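PDB 3SO6: LDL receptor adaptor protein, which links the LDL receptor to clathrin and AP-2 for endocytosis, its phosphotyrosine-binding (PTB) domain, the part in this structure, recognising NPXY motifs in the receptor tail. Local coordinates for residues A[9-17]-A[28-36]. Sequence-based numbering, arbitrary orientation.
Sequences KYLGMTLVE and AVKRIVATA
L11, G12 and T14 meet A36, I32 and A28 where strand 9-16 passes over helix 28-36, their axes approaching to 7.4 Å at 120°. This pairing is a worked example of local packing: in this PTB domain the helix that follows the first strand folds back across it. The strand carries a classic beta bulge, in which L11 and G12 both face A103 of strand 99-105; beside it a water donates to L11 O and I32 O, tying strand to helix. I32 fills the middle: its CG2 abuts L11 CB at 3.6 Å, while CG1 and CD1 reach the T14 methyl. The two methyls of L11 part, CD1 lying alongside V33 CG2 and CD2 meeting A36 CB at 3.9 Å.

T14 has two roles. Its OG1, anti to the backbone N (chi1 -169°), takes a nearly straight hydrogen bond from R31 NE (3.0 Å), lying in the guanidinium plane; its CG2 presses tightly on A28 CB at 3.4 Å. R31, bent at chi3, gives from NH2 a second, distinctly bent hydrogen bond (N-H...O 130°) to L15 O, which is tilted from that plane. A valine here removes the hydroxyl, so R31 NE would probably be left without its acceptor and the guanidinium, keeping just the bent bond of this pair, freer to turn.

Beyond the pair, T14 bonds through its backbone to C101; V29 and A28 seat helix 22-38 on strands 86-92 and 99-105, with L11 of strand 4-16 meeting V86 as well.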
loop_
_atom_site.group_PDB
_atom_site.type_symbol
_atom_site.label_atom_id
_atom_site.label_comp_id
_atom_site.label_asym_id
_atom_site.label_seq_id
_atom_site.Cartn_x
_atom_site.Cartn_y
_atom_site.Cartn_z
ATOM N N LYS A 9 -4.935 0.906 -10.902
ATOM C CA LYS A 9 -3.917 1.400 -11.817
ATOM C C LYS A 9 -2.761 1.917 -10.979
ATOM O O LYS A 9 -2.986 2.566 -9.960
ATOM C CB LYS A 9 -4.478 2.503 -12.684
ATOM C CG LYS A 9 -5.443 1.965 -13.703
ATOM C CD LYS A 9 -6.079 3.104 -14.483
ATOM C CE LYS A 9 -7.339 2.715 -15.303
ATOM N NZ LYS A 9 -7.733 3.792 -16.249
ATOM N N TYR A 10 -1.503 1.581 -11.340
ATOM C CA TYR A 10 -0.326 1.981 -10.568
ATOM C C TYR A 10 0.133 3.362 -10.993
ATOM O O TYR A 10 0.448 3.596 -12.146
ATOM C CB TYR A 10 0.795 0.990 -10.847
ATOM C CG TYR A 10 2.041 1.303 -10.008
ATOM C CD1 TYR A 10 1.970 1.569 -8.584
ATOM C CD2 TYR A 10 3.304 1.332 -10.601
ATOM C CE1 TYR A 10 3.105 1.764 -7.841
ATOM C CE2 TYR A 10 4.455 1.557 -9.810
ATOM C CZ TYR A 10 4.382 1.754 -8.449
ATOM O OH TYR A 10 5.496 1.932 -7.673
ATOM N N LEU A 11 0.106 4.308 -10.053
ATOM C CA LEU A 11 0.601 5.654 -10.371
ATOM C C LEU A 11 2.121 5.769 -10.320
ATOM O O LEU A 11 2.709 6.492 -11.152
ATOM C CB LEU A 11 -0.035 6.638 -9.381
ATOM C CG LEU A 11 -1.564 6.943 -9.583
ATOM C CD1 LEU A 11 -2.224 7.510 -8.300
ATOM C CD2 LEU A 11 -1.760 7.974 -10.721
ATOM N N GLY A 12 2.751 5.070 -9.409
ATOM C CA GLY A 12 4.181 5.161 -9.250
ATOM C C GLY A 12 4.577 5.244 -7.775
ATOM O O GLY A 12 3.755 5.014 -6.866
ATOM N N MET A 13 5.847 5.553 -7.585
ATOM C CA MET A 13 6.434 5.588 -6.241
ATOM C C MET A 13 7.318 6.795 -6.081
ATOM O O MET A 13 7.839 7.356 -7.053
ATOM C CB MET A 13 7.213 4.293 -5.960
ATOM C CG MET A 13 8.376 3.998 -6.871
ATOM S SD MET A 13 9.675 3.113 -5.789
ATOM C CE MET A 13 9.742 4.731 -4.783
ATOM N N THR A 14 7.489 7.151 -4.833
ATOM C CA THR A 14 8.490 8.148 -4.441
ATOM C C THR A 14 9.059 7.780 -3.098
ATOM O O THR A 14 8.370 7.148 -2.280
ATOM C CB THR A 14 7.801 9.547 -4.424
ATOM O OG1 THR A 14 8.814 10.550 -4.308
ATOM C CG2 THR A 14 6.797 9.658 -3.292
ATOM N N LEU A 15 10.282 8.157 -2.793
ATOM C CA LEU A 15 10.887 7.914 -1.446
ATOM C C LEU A 15 10.278 8.874 -0.426
ATOM O O LEU A 15 9.873 10.021 -0.749
ATOM C CB LEU A 15 12.435 8.071 -1.481
ATOM C CG LEU A 15 13.094 6.892 -2.260
ATOM C CD1 LEU A 15 14.614 6.877 -2.159
ATOM C CD2 LEU A 15 12.655 5.513 -1.887
ATOM N N VAL A 16 10.174 8.432 0.814
ATOM C CA VAL A 16 9.765 9.293 1.914
ATOM C C VAL A 16 10.829 9.188 3.003
ATOM O O VAL A 16 11.547 8.175 3.092
ATOM C CB VAL A 16 8.365 8.905 2.467
ATOM C CG1 VAL A 16 7.282 9.213 1.385
ATOM C CG2 VAL A 16 8.296 7.442 2.919
ATOM N N GLU A 17 10.870 10.179 3.875
ATOM C CA GLU A 17 11.986 10.146 4.831
ATOM C C GLU A 17 11.653 9.554 6.200
ATOM O O GLU A 17 12.606 9.261 6.965
ATOM C CB GLU A 17 12.677 11.524 4.944
ATOM C CG GLU A 17 13.336 12.002 3.599
ATOM C CD GLU A 17 14.343 10.984 2.998
ATOM O OE1 GLU A 17 15.359 10.677 3.658
ATOM O OE2 GLU A 17 14.114 10.504 1.848
ATOM N N ALA A 28 3.775 12.811 -0.693
ATOM C CA ALA A 28 4.268 11.770 -1.606
ATOM C C ALA A 28 3.229 11.598 -2.728
ATOM O O ALA A 28 3.604 11.461 -3.882
ATOM C CB ALA A 28 4.472 10.445 -0.912
ATOM N N VAL A 29 1.971 11.474 -2.337
ATOM C CA VAL A 29 0.921 11.246 -3.314
ATOM C C VAL A 29 0.889 12.463 -4.249
ATOM O O VAL A 29 0.713 12.285 -5.463
ATOM C CB VAL A 29 -0.474 11.000 -2.650
ATOM C CG1 VAL A 29 -1.651 11.149 -3.700
ATOM C CG2 VAL A 29 -0.495 9.628 -1.989
ATOM N N LYS A 30 1.050 13.701 -3.740
ATOM C CA LYS A 30 1.044 14.849 -4.626
ATOM C C LYS A 30 2.138 14.699 -5.697
ATOM O O LYS A 30 1.912 14.971 -6.888
ATOM C CB LYS A 30 1.222 16.160 -3.766
ATOM C CG LYS A 30 1.412 17.443 -4.548
ATOM C CD LYS A 30 1.785 18.687 -3.643
ATOM C CE LYS A 30 1.421 20.064 -4.269
ATOM N NZ LYS A 30 -0.119 20.210 -4.347
ATOM N N ARG A 31 3.341 14.274 -5.288
ATOM C CA ARG A 31 4.443 14.152 -6.203
ATOM C C ARG A 31 4.176 13.065 -7.213
ATOM O O ARG A 31 4.454 13.260 -8.432
ATOM C CB ARG A 31 5.724 13.692 -5.416
ATOM C CG ARG A 31 6.448 14.701 -4.574
ATOM C CD ARG A 31 7.854 14.274 -4.178
ATOM N NE ARG A 31 7.908 13.172 -3.200
ATOM C CZ ARG A 31 7.707 13.289 -1.868
ATOM N NH1 ARG A 31 7.236 14.399 -1.335
ATOM N NH2 ARG A 31 7.914 12.266 -1.058
ATOM N N ILE A 32 3.711 11.890 -6.736
ATOM C CA ILE A 32 3.537 10.771 -7.645
ATOM C C ILE A 32 2.439 11.128 -8.655
ATOM O O ILE A 32 2.584 10.812 -9.835
ATOM C CB ILE A 32 3.109 9.521 -6.798
ATOM C CG1 ILE A 32 4.257 9.036 -5.901
ATOM C CG2 ILE A 32 2.634 8.416 -7.721
ATOM C CD1 ILE A 32 3.764 8.057 -4.820
ATOM N N VAL A 33 1.343 11.687 -8.211
ATOM C CA VAL A 33 0.258 12.044 -9.155
ATOM C C VAL A 33 0.747 13.055 -10.215
ATOM O O VAL A 33 0.453 12.906 -11.382
ATOM C CB VAL A 33 -0.988 12.614 -8.383
ATOM C CG1 VAL A 33 -1.920 13.250 -9.303
ATOM C CG2 VAL A 33 -1.667 11.501 -7.589
ATOM N N ALA A 34 1.514 14.071 -9.807
ATOM C CA ALA A 34 1.963 15.101 -10.772
ATOM C C ALA A 34 2.895 14.403 -11.798
ATOM O O ALA A 34 2.793 14.688 -13.005
ATOM C CB ALA A 34 2.630 16.256 -10.019
ATOM N N THR A 35 3.770 13.519 -11.331
ATOM C CA THR A 35 4.689 12.788 -12.296
ATOM C C THR A 35 3.900 11.932 -13.254
ATOM O O THR A 35 4.151 11.942 -14.449
ATOM C CB THR A 35 5.748 11.950 -11.506
ATOM O OG1 THR A 35 6.464 12.911 -10.695
ATOM C CG2 THR A 35 6.639 11.153 -12.430
ATOM N N ALA A 36 2.837 11.274 -12.773
ATOM C CA ALA A 36 2.083 10.383 -13.649
ATOM C C ALA A 36 1.338 11.223 -14.674
ATOM O O ALA A 36 1.256 10.842 -15.865
ATOM C CB ALA A 36 1.098 9.583 -12.797
HETATM O O HOH W 1 4.379 8.732 -10.898
#